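Local coordinates for uncharacterized protein (Eubacterium ventriosum, PDB 3FDI), which is of unknown function but belongs to the cytidylate kinase-like family of P-loop proteins, and so probably binds nucleotides and transfers phosphate, at residues R91-A94 against N95-E99; G139-E142 against K143-L146; K157-H160 against N161-E165; K182-V185 against D186-T189. One frame throughout, in Å; residues are numbered along the deposited sequence.

Interaction 1 of 4, residues R91-A94 against N95-E99; sequences RKKA and NEEKE
R91 and E96 form a salt bridge at the end of helix 81-95 through one carboxylate oxygen. E96 OE2 takes two N-H groups of R91, NH1 at 3.1 Å and NH2 at 3.2 Å. OE2 lies at the edge of the guanidinium, in its plane, while both nitrogens approach from above one face of the carboxylate. The two planes stand 70° apart. R91 NH2 also bonds N88, and F57 lies in cation-pi contact with R91.

The tight part is the backbone and the buried side of the turn. A94 is buried against F101 and L112. N95 N donates to R91 O at 2.8 Å, and N95 OD1 bonds N115. K92 O accepts both E96 N and E97 N.

The solvent side is looser. There K93 NZ makes a salt bridge to the syn lone pair of E97 OE2 at 3.0 Å. The bend at chi2 (-62°) turns K93 alongside E99, with CD 3.3 Å from E99 OE1. K92 lies alongside E96 with its carbons, CG nearest at 3.5 Å from E96 OE1.

E99 N donates to K93 O at 3.0 Å, after the positive phi of K98. This is a helix C-terminus that widens into i+5 and i+6 bonds, leading into strand 101-104.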
ATOM      1  N   ARG B  91      26.519  -8.633  -6.329  1.00 37.19           N
ATOM      2  CA  ARG B  91      27.106  -7.399  -6.788  1.00 38.32           C
ATOM      3  C   ARG B  91      28.513  -7.655  -7.366  1.00 39.22           C
ATOM      4  O   ARG B  91      28.842  -7.154  -8.423  1.00 39.82           O
ATOM      5  CB  ARG B  91      27.151  -6.408  -5.619  1.00 38.96           C
ATOM      6  CG  ARG B  91      27.641  -4.988  -5.956  1.00 40.17           C
ATOM      7  CD  ARG B  91      28.183  -4.230  -4.717  1.00 40.69           C
ATOM      8  NE  ARG B  91      29.327  -4.936  -4.145  1.00 40.54           N
ATOM      9  CZ  ARG B  91      30.588  -4.846  -4.563  1.00 42.11           C
ATOM     10  NH1 ARG B  91      30.952  -4.048  -5.576  1.00 44.94           N
ATOM     11  NH2 ARG B  91      31.501  -5.601  -3.980  1.00 42.60           N
ATOM     12  N   LYS B  92      29.328  -8.431  -6.670  1.00 40.22           N
ATOM     13  CA  LYS B  92      30.673  -8.759  -7.147  1.00 41.77           C
ATOM     14  C   LYS B  92      30.639  -9.545  -8.441  1.00 41.78           C
ATOM     15  O   LYS B  92      31.380  -9.230  -9.356  1.00 41.89           O
ATOM     16  CB  LYS B  92      31.474  -9.554  -6.104  1.00 41.48           C
ATOM     17  CG  LYS B  92      32.060  -8.698  -5.001  1.00 43.58           C
ATOM     18  CD  LYS B  92      32.910  -9.536  -4.010  1.00 47.11           C
ATOM     19  CE  LYS B  92      33.476  -8.670  -2.856  1.00 49.55           C
ATOM     20  NZ  LYS B  92      34.546  -9.333  -2.027  1.00 50.85           N
ATOM     21  N   LYS B  93      29.806 -10.581  -8.499  1.00 41.85           N
ATOM     22  CA  LYS B  93      29.710 -11.381  -9.704  1.00 42.51           C
ATOM     23  C   LYS B  93      29.250 -10.505 -10.873  1.00 42.81           C
ATOM     24  O   LYS B  93      29.791 -10.617 -11.981  1.00 43.34           O
ATOM     25  CB  LYS B  93      28.783 -12.586  -9.527  1.00 42.76           C
ATOM     26  CG  LYS B  93      29.310 -13.687  -8.614  1.00 43.67           C
ATOM     27  CD  LYS B  93      30.609 -14.317  -9.139  1.00 46.18           C
ATOM     28  CE  LYS B  93      30.775 -15.743  -8.637  1.00 46.93           C
ATOM     29  NZ  LYS B  93      32.091 -16.383  -8.940  1.00 47.35           N
ATOM     30  N   ALA B  94      28.264  -9.640 -10.648  1.00 42.50           N
ATOM     31  CA  ALA B  94      27.839  -8.743 -11.720  1.00 42.59           C
ATOM     32  C   ALA B  94      28.868  -7.691 -12.142  1.00 42.57           C
ATOM     33  O   ALA B  94      29.046  -7.469 -13.335  1.00 42.54           O
ATOM     34  CB  ALA B  94      26.538  -8.043 -11.367  1.00 42.29           C
ATOM     35  N   ASN B  95      29.502  -7.032 -11.177  1.00 43.00           N
ATOM     36  CA  ASN B  95      30.140  -5.728 -11.430  1.00 43.64           C
ATOM     37  C   ASN B  95      31.631  -5.766 -11.469  1.00 44.26           C
ATOM     38  O   ASN B  95      32.250  -4.949 -12.134  1.00 43.84           O
ATOM     39  CB  ASN B  95      29.750  -4.688 -10.388  1.00 42.90           C
ATOM     40  CG  ASN B  95      28.306  -4.327 -10.466  1.00 43.94           C
ATOM     41  OD1 ASN B  95      27.609  -4.656 -11.445  1.00 46.17           O
ATOM     42  ND2 ASN B  95      27.807  -3.690  -9.411  1.00 40.56           N
ATOM     43  N   GLU B  96      32.201  -6.696 -10.727  1.00 45.47           N
ATOM     44  CA  GLU B  96      33.633  -6.833 -10.669  1.00 46.47           C
ATOM     45  C   GLU B  96      34.102  -7.991 -11.562  1.00 46.85           C
ATOM     46  O   GLU B  96      35.045  -7.823 -12.308  1.00 47.47           O
ATOM     47  CB  GLU B  96      34.077  -7.010  -9.218  1.00 46.97           C
ATOM     48  CG  GLU B  96      33.664  -5.834  -8.314  1.00 48.58           C
ATOM     49  CD  GLU B  96      34.131  -5.964  -6.850  1.00 51.14           C
ATOM     50  OE1 GLU B  96      34.769  -6.996  -6.473  1.00 51.28           O
ATOM     51  OE2 GLU B  96      33.833  -5.021  -6.072  1.00 53.09           O
ATOM     52  N   GLU B  97      33.440  -9.144 -11.511  1.00 46.72           N
ATOM     53  CA  GLU B  97      33.844 -10.287 -12.332  1.00 46.76           C
ATOM     54  C   GLU B  97      33.204 -10.254 -13.693  1.00 46.18           C
ATOM     55  O   GLU B  97      33.604 -11.010 -14.576  1.00 45.28           O
ATOM     56  CB  GLU B  97      33.473 -11.612 -11.661  1.00 47.25           C
ATOM     57  CG  GLU B  97      34.227 -11.902 -10.381  1.00 49.09           C
ATOM     58  CD  GLU B  97      33.812 -13.225  -9.751  1.00 52.20           C
ATOM     59  OE1 GLU B  97      33.810 -13.309  -8.509  1.00 56.32           O
ATOM     60  OE2 GLU B  97      33.475 -14.179 -10.485  1.00 54.55           O
ATOM     61  N   LYS B  98      32.177  -9.417 -13.837  1.00 46.49           N
ATOM     62  CA  LYS B  98      31.460  -9.238 -15.098  1.00 46.80           C
ATOM     63  C   LYS B  98      30.888 -10.542 -15.666  1.00 46.32           C
ATOM     64  O   LYS B  98      30.803 -10.745 -16.889  1.00 46.00           O
ATOM     65  CB  LYS B  98      32.350  -8.554 -16.124  1.00 47.09           C
ATOM     66  CG  LYS B  98      32.646  -7.101 -15.819  1.00 49.24           C
ATOM     67  CD  LYS B  98      31.432  -6.203 -16.074  1.00 51.66           C
ATOM     68  CE  LYS B  98      31.876  -4.749 -16.153  1.00 53.22           C
ATOM     69  NZ  LYS B  98      30.804  -3.801 -16.518  1.00 55.16           N
ATOM     70  N   GLU B  99      30.422 -11.388 -14.766  1.00 45.46           N
ATOM     71  CA  GLU B  99      29.821 -12.643 -15.156  1.00 45.51           C
ATOM     72  C   GLU B  99      28.382 -12.451 -15.640  1.00 43.79           C
ATOM     73  O   GLU B  99      27.670 -11.533 -15.196  1.00 42.44           O
ATOM     74  CB  GLU B  99      29.844 -13.589 -13.964  1.00 46.95           C
ATOM     75  CG  GLU B  99      29.313 -14.958 -14.283  1.00 52.58           C
ATOM     76  CD  GLU B  99      29.392 -15.933 -13.131  1.00 58.68           C
ATOM     77  OE1 GLU B  99      29.487 -15.498 -11.955  1.00 64.26           O
ATOM     78  OE2 GLU B  99      29.354 -17.152 -13.415  1.00 63.66           O
TER

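Interaction 2 of 4, residues G139-E142 against K143-L146; sequences GVDE and KTAL
D141 OD1 is gripped twice by T144: by its backbone N at 2.7 Å and by its OG1 at 2.8 Å. This is an N-cap, with D141 placed just before helix 142-163. Both donors arrive on the syn side of the carboxylate, but from opposite faces of its plane. The backbone bond is fairly straight, at 162°.

The torsions explain the fit. D141 CG sits between its own backbone N and carbonyl carbon (chi1 71°), which folds the carboxylate back over the first turn. T144 OG1, beside its own backbone N, can share the one oxygen with it. The two side chains cross at about a right angle. The negative carboxylate at this end would be expected to suit the helix dipole.

Replacing T144 with an alanine would probably leave OD1 with the backbone N-H as its one donor here and D141 freer to turn, with less packing on P68 of the second subunit.

The first helical bonds follow directly. A145 N donates to D141 O, while A145 also packs on V134 and M135 of helix 127-138. L146 N donates to E142 O at 2.9 Å. E142 and L146 run side by side, with E142 CG 3.9 Å from L146 CD1.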
ATOM      1  N   GLY B 139       2.194 -32.362  -4.130  1.00 53.43           N
ATOM      2  CA  GLY B 139       1.397 -33.516  -3.702  1.00 53.11           C
ATOM      3  C   GLY B 139       0.363 -33.103  -2.683  1.00 52.78           C
ATOM      4  O   GLY B 139       0.181 -33.767  -1.670  1.00 53.74           O
ATOM      5  N   VAL B 140      -0.318 -32.008  -2.967  1.00 52.20           N
ATOM      6  CA  VAL B 140      -1.137 -31.334  -1.987  1.00 51.61           C
ATOM      7  C   VAL B 140      -2.519 -31.104  -2.612  1.00 51.83           C
ATOM      8  O   VAL B 140      -2.666 -31.179  -3.837  1.00 51.79           O
ATOM      9  CB  VAL B 140      -0.424 -30.006  -1.576  1.00 51.45           C
ATOM     10  CG1 VAL B 140      -0.790 -28.838  -2.513  1.00 50.91           C
ATOM     11  CG2 VAL B 140      -0.706 -29.658  -0.158  1.00 49.83           C
ATOM     12  N   ASP B 141      -3.524 -30.836  -1.778  1.00 51.89           N
ATOM     13  CA  ASP B 141      -4.871 -30.493  -2.265  1.00 52.12           C
ATOM     14  C   ASP B 141      -5.012 -29.007  -2.618  1.00 52.14           C
ATOM     15  O   ASP B 141      -4.081 -28.208  -2.413  1.00 51.95           O
ATOM     16  CB  ASP B 141      -5.942 -30.883  -1.237  1.00 52.60           C
ATOM     17  CG  ASP B 141      -5.939 -30.000   0.008  1.00 53.59           C
ATOM     18  OD1 ASP B 141      -5.163 -29.048   0.097  1.00 56.66           O
ATOM     19  OD2 ASP B 141      -6.730 -30.266   0.927  1.00 57.86           O
ATOM     20  N   GLU B 142      -6.184 -28.643  -3.140  1.00 51.89           N
ATOM     21  CA  GLU B 142      -6.450 -27.266  -3.560  1.00 51.67           C
ATOM     22  C   GLU B 142      -6.285 -26.273  -2.392  1.00 51.42           C
ATOM     23  O   GLU B 142      -5.582 -25.254  -2.547  1.00 50.63           O
ATOM     24  CB  GLU B 142      -7.847 -27.120  -4.179  1.00 51.26           C
ATOM     25  CG  GLU B 142      -8.155 -25.697  -4.587  1.00 53.99           C
ATOM     26  CD  GLU B 142      -9.555 -25.463  -5.077  1.00 56.05           C
ATOM     27  OE1 GLU B 142     -10.416 -26.332  -4.899  1.00 59.49           O
ATOM     28  OE2 GLU B 142      -9.802 -24.378  -5.635  1.00 59.11           O
ATOM     29  N   LYS B 143      -6.950 -26.582  -1.267  1.00 50.82           N
ATOM     30  CA  LYS B 143      -6.966 -25.760  -0.046  1.00 50.73           C
ATOM     31  C   LYS B 143      -5.547 -25.402   0.359  1.00 50.22           C
ATOM     32  O   LYS B 143      -5.192 -24.231   0.473  1.00 50.72           O
ATOM     33  CB  LYS B 143      -7.678 -26.520   1.100  1.00 51.13           C
ATOM     34  CG  LYS B 143      -7.701 -25.839   2.513  1.00 51.88           C
ATOM     35  CD  LYS B 143      -8.251 -26.824   3.643  1.00 52.69           C
ATOM     36  CE  LYS B 143      -8.314 -26.141   5.039  1.00 52.77           C
ATOM     37  NZ  LYS B 143      -9.278 -26.755   5.999  1.00 52.09           N
ATOM     38  N   THR B 144      -4.726 -26.423   0.552  1.00 49.57           N
ATOM     39  CA  THR B 144      -3.337 -26.216   0.915  1.00 49.24           C
ATOM     40  C   THR B 144      -2.573 -25.412  -0.141  1.00 48.05           C
ATOM     41  O   THR B 144      -1.861 -24.496   0.203  1.00 48.83           O
ATOM     42  CB  THR B 144      -2.644 -27.539   1.136  1.00 48.67           C
ATOM     43  OG1 THR B 144      -3.394 -28.268   2.094  1.00 51.21           O
ATOM     44  CG2 THR B 144      -1.223 -27.344   1.687  1.00 49.13           C
ATOM     45  N   ALA B 145      -2.728 -25.777  -1.409  1.00 46.98           N
ATOM     46  CA  ALA B 145      -2.073 -25.091  -2.501  1.00 45.71           C
ATOM     47  C   ALA B 145      -2.301 -23.622  -2.348  1.00 45.42           C
ATOM     48  O   ALA B 145      -1.349 -22.836  -2.368  1.00 45.42           O
ATOM     49  CB  ALA B 145      -2.615 -25.569  -3.819  1.00 45.47           C
ATOM     50  N   LEU B 146      -3.554 -23.221  -2.169  1.00 45.16           N
ATOM     51  CA  LEU B 146      -3.834 -21.784  -2.132  1.00 45.63           C
ATOM     52  C   LEU B 146      -3.300 -21.061  -0.894  1.00 45.00           C
ATOM     53  O   LEU B 146      -2.928 -19.894  -0.968  1.00 44.76           O
ATOM     54  CB  LEU B 146      -5.315 -21.458  -2.405  1.00 45.61           C
ATOM     55  CG  LEU B 146      -5.537 -21.140  -3.898  1.00 46.84           C
ATOM     56  CD1 LEU B 146      -6.199 -22.330  -4.591  1.00 47.65           C
ATOM     57  CD2 LEU B 146      -6.328 -19.850  -4.149  1.00 46.31           C
TER

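Interaction 3 of 4, residues K157-H160 against N161-E165; sequences KVYH and NFYCE
H160 and C164 make a local sulfur-aromatic contact one turn apart, where helix 142-163 ends and the chain turns off into a loop. C164 SG lies over one face of the imidazole, 3.7 Å from the H160 ring centroid and 13° off the ring normal. C164 N donates to H160 O at 2.9 Å. H160 CG lies anti to the backbone N (chi1 -173°), which places the ring where C164 and N161 both reach it.

At the ring edge H160 ND1 donates to N161 OD1 at 3.1 Å with an angle of 163°. The bond lies close to the ring plane and in the carbonyl plane of the amide. H160 NE2 bonds E109, and N161 OD1 also takes W168 N. A leucine in place of H160 would probably leave E109 without this partner, take one donor from N161 OD1 and cost the sulfur its aromatic face.

This is a helix C-terminus where K154 NZ of the second subunit takes N161 O, F162 O and, just past the helix, C164 O.

Y159 and Y163 meet obliquely, Y159 CE1 3.7 Å from Y163 CE2. F87 packs on both tyrosines, and the Y159 side chain lies about 4 Å from a bound sulfate.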
ATOM      1  N   LYS B 157       7.229 -10.810  -0.617  1.00 41.75           N
ATOM      2  CA  LYS B 157       6.885  -9.410  -0.555  1.00 43.10           C
ATOM      3  C   LYS B 157       7.536  -8.764   0.658  1.00 43.13           C
ATOM      4  O   LYS B 157       8.128  -7.704   0.547  1.00 42.84           O
ATOM      5  CB  LYS B 157       5.366  -9.252  -0.518  1.00 43.17           C
ATOM      6  CG  LYS B 157       4.843  -7.876  -0.177  1.00 45.29           C
ATOM      7  CD  LYS B 157       3.294  -7.774  -0.476  1.00 48.42           C
ATOM      8  CE  LYS B 157       2.651  -6.549   0.215  1.00 50.35           C
ATOM      9  NZ  LYS B 157       1.260  -6.197  -0.331  1.00 54.15           N
ATOM     10  N   VAL B 158       7.465  -9.451   1.793  1.00 42.97           N
ATOM     11  CA  VAL B 158       8.053  -8.942   3.001  1.00 43.26           C
ATOM     12  C   VAL B 158       9.563  -8.847   2.870  1.00 42.02           C
ATOM     13  O   VAL B 158      10.137  -7.824   3.193  1.00 41.67           O
ATOM     14  CB  VAL B 158       7.640  -9.795   4.254  1.00 44.05           C
ATOM     15  CG1 VAL B 158       8.689  -9.765   5.310  1.00 45.02           C
ATOM     16  CG2 VAL B 158       6.328  -9.303   4.803  1.00 45.33           C
ATOM     17  N   TYR B 159      10.201  -9.906   2.399  1.00 41.18           N
ATOM     18  CA  TYR B 159      11.652  -9.888   2.244  1.00 40.33           C
ATOM     19  C   TYR B 159      12.067  -8.720   1.315  1.00 39.51           C
ATOM     20  O   TYR B 159      12.891  -7.886   1.672  1.00 39.06           O
ATOM     21  CB  TYR B 159      12.136 -11.254   1.742  1.00 40.03           C
ATOM     22  CG  TYR B 159      13.562 -11.263   1.172  1.00 40.81           C
ATOM     23  CD1 TYR B 159      14.717 -11.234   2.027  1.00 40.77           C
ATOM     24  CD2 TYR B 159      13.758 -11.293  -0.198  1.00 38.46           C
ATOM     25  CE1 TYR B 159      16.015 -11.233   1.505  1.00 37.34           C
ATOM     26  CE2 TYR B 159      15.033 -11.322  -0.726  1.00 40.89           C
ATOM     27  CZ  TYR B 159      16.150 -11.295   0.125  1.00 41.00           C
ATOM     28  OH  TYR B 159      17.363 -11.266  -0.481  1.00 37.90           O
ATOM     29  N   HIS B 160      11.437  -8.659   0.146  1.00 38.99           N
ATOM     30  CA  HIS B 160      11.728  -7.644  -0.854  1.00 38.72           C
ATOM     31  C   HIS B 160      11.466  -6.221  -0.373  1.00 37.88           C
ATOM     32  O   HIS B 160      12.288  -5.332  -0.623  1.00 35.48           O
ATOM     33  CB  HIS B 160      10.914  -7.873  -2.124  1.00 38.41           C
ATOM     34  CG  HIS B 160      11.287  -6.951  -3.250  1.00 40.34           C
ATOM     35  ND1 HIS B 160      10.761  -5.686  -3.381  1.00 39.03           N
ATOM     36  CD2 HIS B 160      12.123  -7.120  -4.308  1.00 41.55           C
ATOM     37  CE1 HIS B 160      11.285  -5.103  -4.445  1.00 38.81           C
ATOM     38  NE2 HIS B 160      12.084  -5.963  -5.045  1.00 40.08           N
ATOM     39  N   ASN B 161      10.305  -5.987   0.249  1.00 37.65           N
ATOM     40  CA  ASN B 161       9.922  -4.592   0.606  1.00 38.05           C
ATOM     41  C   ASN B 161      10.625  -4.142   1.866  1.00 38.07           C
ATOM     42  O   ASN B 161      10.657  -2.951   2.214  1.00 38.78           O
ATOM     43  CB  ASN B 161       8.390  -4.408   0.721  1.00 37.89           C
ATOM     44  CG  ASN B 161       7.642  -4.663  -0.628  1.00 41.74           C
ATOM     45  OD1 ASN B 161       8.264  -4.820  -1.706  1.00 39.73           O
ATOM     46  ND2 ASN B 161       6.295  -4.716  -0.554  1.00 43.66           N
ATOM     47  N   PHE B 162      11.192  -5.092   2.596  1.00 38.17           N
ATOM     48  CA  PHE B 162      12.013  -4.700   3.701  1.00 37.96           C
ATOM     49  C   PHE B 162      13.317  -4.106   3.174  1.00 38.31           C
ATOM     50  O   PHE B 162      13.714  -3.045   3.641  1.00 38.66           O
ATOM     51  CB  PHE B 162      12.340  -5.853   4.625  1.00 37.55           C
ATOM     52  CG  PHE B 162      13.194  -5.431   5.817  1.00 36.90           C
ATOM     53  CD1 PHE B 162      12.665  -4.607   6.800  1.00 36.17           C
ATOM     54  CD2 PHE B 162      14.519  -5.807   5.913  1.00 37.00           C
ATOM     55  CE1 PHE B 162      13.424  -4.223   7.891  1.00 38.97           C
ATOM     56  CE2 PHE B 162      15.306  -5.417   7.006  1.00 38.50           C
ATOM     57  CZ  PHE B 162      14.762  -4.639   8.003  1.00 37.19           C
ATOM     58  N   TYR B 163      13.989  -4.777   2.233  1.00 37.92           N
ATOM     59  CA  TYR B 163      15.308  -4.301   1.794  1.00 38.57           C
ATOM     60  C   TYR B 163      15.282  -3.252   0.695  1.00 40.39           C
ATOM     61  O   TYR B 163      16.245  -2.488   0.555  1.00 41.53           O
ATOM     62  CB  TYR B 163      16.214  -5.429   1.367  1.00 37.65           C
ATOM     63  CG  TYR B 163      16.632  -6.292   2.496  1.00 35.82           C
ATOM     64  CD1 TYR B 163      17.607  -5.871   3.394  1.00 34.90           C
ATOM     65  CD2 TYR B 163      16.066  -7.549   2.682  1.00 32.84           C
ATOM     66  CE1 TYR B 163      18.008  -6.686   4.440  1.00 31.16           C
ATOM     67  CE2 TYR B 163      16.442  -8.353   3.725  1.00 29.21           C
ATOM     68  CZ  TYR B 163      17.413  -7.922   4.582  1.00 31.28           C
ATOM     69  OH  TYR B 163      17.763  -8.741   5.607  1.00 34.60           O
ATOM     70  N   CYS B 164      14.196  -3.167  -0.046  1.00 42.44           N
ATOM     71  CA  CYS B 164      14.088  -2.237  -1.149  1.00 44.60           C
ATOM     72  C   CYS B 164      13.033  -1.213  -0.845  1.00 46.17           C
ATOM     73  O   CYS B 164      12.167  -1.437   0.026  1.00 48.57           O
ATOM     74  CB  CYS B 164      13.661  -2.983  -2.407  1.00 45.60           C
ATOM     75  SG  CYS B 164      14.563  -4.522  -2.778  1.00 48.75           S
ATOM     76  N   GLU B 165      13.086  -0.102  -1.565  1.00 46.22           N
ATOM     77  CA  GLU B 165      12.053   0.940  -1.504  1.00 46.60           C
ATOM     78  C   GLU B 165      11.016   0.743  -2.608  1.00 45.13           C
ATOM     79  O   GLU B 165       9.881   1.114  -2.464  1.00 45.52           O
ATOM     80  CB  GLU B 165      12.696   2.311  -1.675  1.00 47.78           C
ATOM     81  CG  GLU B 165      13.653   2.721  -0.499  1.00 52.07           C
ATOM     82  CD  GLU B 165      14.350   4.067  -0.761  1.00 58.38           C
ATOM     83  OE1 GLU B 165      14.375   4.476  -1.950  1.00 63.17           O
ATOM     84  OE2 GLU B 165      14.850   4.728   0.197  1.00 61.51           O
TER

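Interaction 4 of 4, residues K182-V185 against D186-T189; sequences KVDV and DTAT
D184 and T187 set their side chains at about a right angle, one carboxylate oxygen facing the threonine. D184 OD1 accepts T187 N at 2.8 Å. The nitrogen lies nearly on the extension of that C-O bond, but the bond is bent, 142° at the hydrogen. T187 OG1 is also near, 3.1 Å from D184 OD1, but its proton is not settled: the hydroxyl also bonds S198 OG of the third subunit. D184 CG lies between its backbone N and carbonyl carbon (chi1 66°), which brings OD1 back over the turn.

The methyl branch of T187 faces another way. T187 CG2 meets V183 CB at 3.9 Å. V183 too crosses the threonine at about a right angle. Y195 of the third subunit packs on V183.

D184 is thus the N-cap of helix 185-197, which follows strand 176-180. Its own carbonyl opens the helical bonding, since A188 N donates to D184 O at 3.2 Å.

One residue on, V185 and T189 cross obliquely. V185 O takes two donors from T189, N at 3.0 Å and OG1 at 2.7 Å, from opposite faces of the carbonyl plane. The threonine hydroxyl can fold back because it stands beside its own backbone N (chi1 -57°). Both residues are buried, and both touch V22 and K25 of helix 19-30. K25 NZ also pairs with D186 OD2 in a salt bridge.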
ATOM      1  N   LYS B 182      -3.023 -17.526 -19.931  1.00 43.74           N
ATOM      2  CA  LYS B 182      -3.380 -17.462 -21.326  1.00 43.83           C
ATOM      3  C   LYS B 182      -2.228 -17.889 -22.207  1.00 43.85           C
ATOM      4  O   LYS B 182      -2.430 -18.250 -23.329  1.00 44.28           O
ATOM      5  CB  LYS B 182      -3.835 -16.067 -21.700  1.00 43.97           C
ATOM      6  CG  LYS B 182      -4.996 -15.545 -20.904  1.00 44.55           C
ATOM      7  CD  LYS B 182      -5.448 -14.187 -21.401  1.00 43.50           C
ATOM      8  CE  LYS B 182      -6.636 -13.679 -20.638  1.00 44.11           C
ATOM      9  NZ  LYS B 182      -6.635 -12.218 -20.399  1.00 43.54           N
ATOM     10  N   VAL B 183      -1.018 -17.846 -21.691  1.00 42.94           N
ATOM     11  CA  VAL B 183       0.160 -18.321 -22.414  1.00 41.64           C
ATOM     12  C   VAL B 183       1.017 -19.204 -21.521  1.00 41.81           C
ATOM     13  O   VAL B 183       0.948 -19.089 -20.286  1.00 41.14           O
ATOM     14  CB  VAL B 183       1.038 -17.187 -22.903  1.00 41.84           C
ATOM     15  CG1 VAL B 183       0.268 -16.322 -23.926  1.00 41.17           C
ATOM     16  CG2 VAL B 183       1.581 -16.339 -21.689  1.00 41.04           C
ATOM     17  N   ASP B 184       1.811 -20.085 -22.143  1.00 41.27           N
ATOM     18  CA  ASP B 184       2.611 -21.092 -21.405  1.00 41.82           C
ATOM     19  C   ASP B 184       4.007 -20.561 -21.103  1.00 41.23           C
ATOM     20  O   ASP B 184       4.348 -19.432 -21.534  1.00 42.43           O
ATOM     21  CB  ASP B 184       2.683 -22.440 -22.178  1.00 41.54           C
ATOM     22  CG  ASP B 184       3.442 -22.338 -23.504  1.00 43.05           C
ATOM     23  OD1 ASP B 184       4.217 -21.385 -23.727  1.00 46.85           O
ATOM     24  OD2 ASP B 184       3.244 -23.213 -24.370  1.00 48.93           O
ATOM     25  N   VAL B 185       4.809 -21.375 -20.405  1.00 40.39           N
ATOM     26  CA  VAL B 185       6.170 -21.012 -19.970  1.00 40.65           C
ATOM     27  C   VAL B 185       7.129 -20.762 -21.142  1.00 40.75           C
ATOM     28  O   VAL B 185       8.008 -19.912 -21.069  1.00 40.20           O
ATOM     29  CB  VAL B 185       6.775 -22.115 -18.999  1.00 40.78           C
ATOM     30  CG1 VAL B 185       8.205 -21.764 -18.563  1.00 39.57           C
ATOM     31  CG2 VAL B 185       5.894 -22.264 -17.775  1.00 40.32           C
ATOM     32  N   ASP B 186       6.977 -21.543 -22.208  1.00 41.61           N
ATOM     33  CA  ASP B 186       7.763 -21.326 -23.413  1.00 41.84           C
ATOM     34  C   ASP B 186       7.484 -19.995 -24.071  1.00 41.65           C
ATOM     35  O   ASP B 186       8.400 -19.402 -24.597  1.00 41.26           O
ATOM     36  CB  ASP B 186       7.576 -22.454 -24.398  1.00 42.25           C
ATOM     37  CG  ASP B 186       8.567 -23.557 -24.174  1.00 44.04           C
ATOM     38  OD1 ASP B 186       9.184 -24.001 -25.138  1.00 48.13           O
ATOM     39  OD2 ASP B 186       8.783 -23.945 -23.021  1.00 46.75           O
ATOM     40  N   THR B 187       6.242 -19.508 -24.006  1.00 41.46           N
ATOM     41  CA  THR B 187       5.893 -18.258 -24.647  1.00 41.05           C
ATOM     42  C   THR B 187       6.464 -17.070 -23.863  1.00 40.92           C
ATOM     43  O   THR B 187       6.997 -16.158 -24.466  1.00 40.76           O
ATOM     44  CB  THR B 187       4.375 -18.094 -24.830  1.00 41.42           C
ATOM     45  OG1 THR B 187       3.888 -19.050 -25.791  1.00 43.16           O
ATOM     46  CG2 THR B 187       4.037 -16.677 -25.340  1.00 41.55           C
ATOM     47  N   ALA B 188       6.342 -17.112 -22.527  1.00 40.41           N
ATOM     48  CA  ALA B 188       6.956 -16.132 -21.624  1.00 39.59           C
ATOM     49  C   ALA B 188       8.482 -16.093 -21.770  1.00 38.72           C
ATOM     50  O   ALA B 188       9.072 -15.045 -21.851  1.00 39.04           O
ATOM     51  CB  ALA B 188       6.557 -16.438 -20.169  1.00 38.70           C
ATOM     52  N   THR B 189       9.119 -17.241 -21.821  1.00 39.03           N
ATOM     53  CA  THR B 189      10.563 -17.289 -21.962  1.00 39.02           C
ATOM     54  C   THR B 189      10.983 -16.601 -23.270  1.00 40.14           C
ATOM     55  O   THR B 189      11.919 -15.777 -23.280  1.00 40.16           O
ATOM     56  CB  THR B 189      11.044 -18.757 -21.890  1.00 38.56           C
ATOM     57  OG1 THR B 189      10.600 -19.319 -20.649  1.00 38.62           O
ATOM     58  CG2 THR B 189      12.541 -18.861 -21.986  1.00 36.24           C
TER

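The four contacts follow one another along the chain, and none nests in or crosses another. Interaction 1 ends helix 81-95 and turns the chain toward strand 101-104. Interaction 2 closes the loop between helices 127-138 and 142-163 and starts the second. Interaction 3 ends that same long helix; the centres of interactions 2 and 3 are about 27 Å apart. Interaction 4 starts helix 185-197 after the outermost strand of this chain's sheet, 176-180. Two contacts are thus helix starts and two are helix ends. Interactions 1 and 2 lie on opposite sides of the chain's centre, as do 3 and 4. Interactions 2 and 3 touch the second subunit, and interaction 4 touches the third.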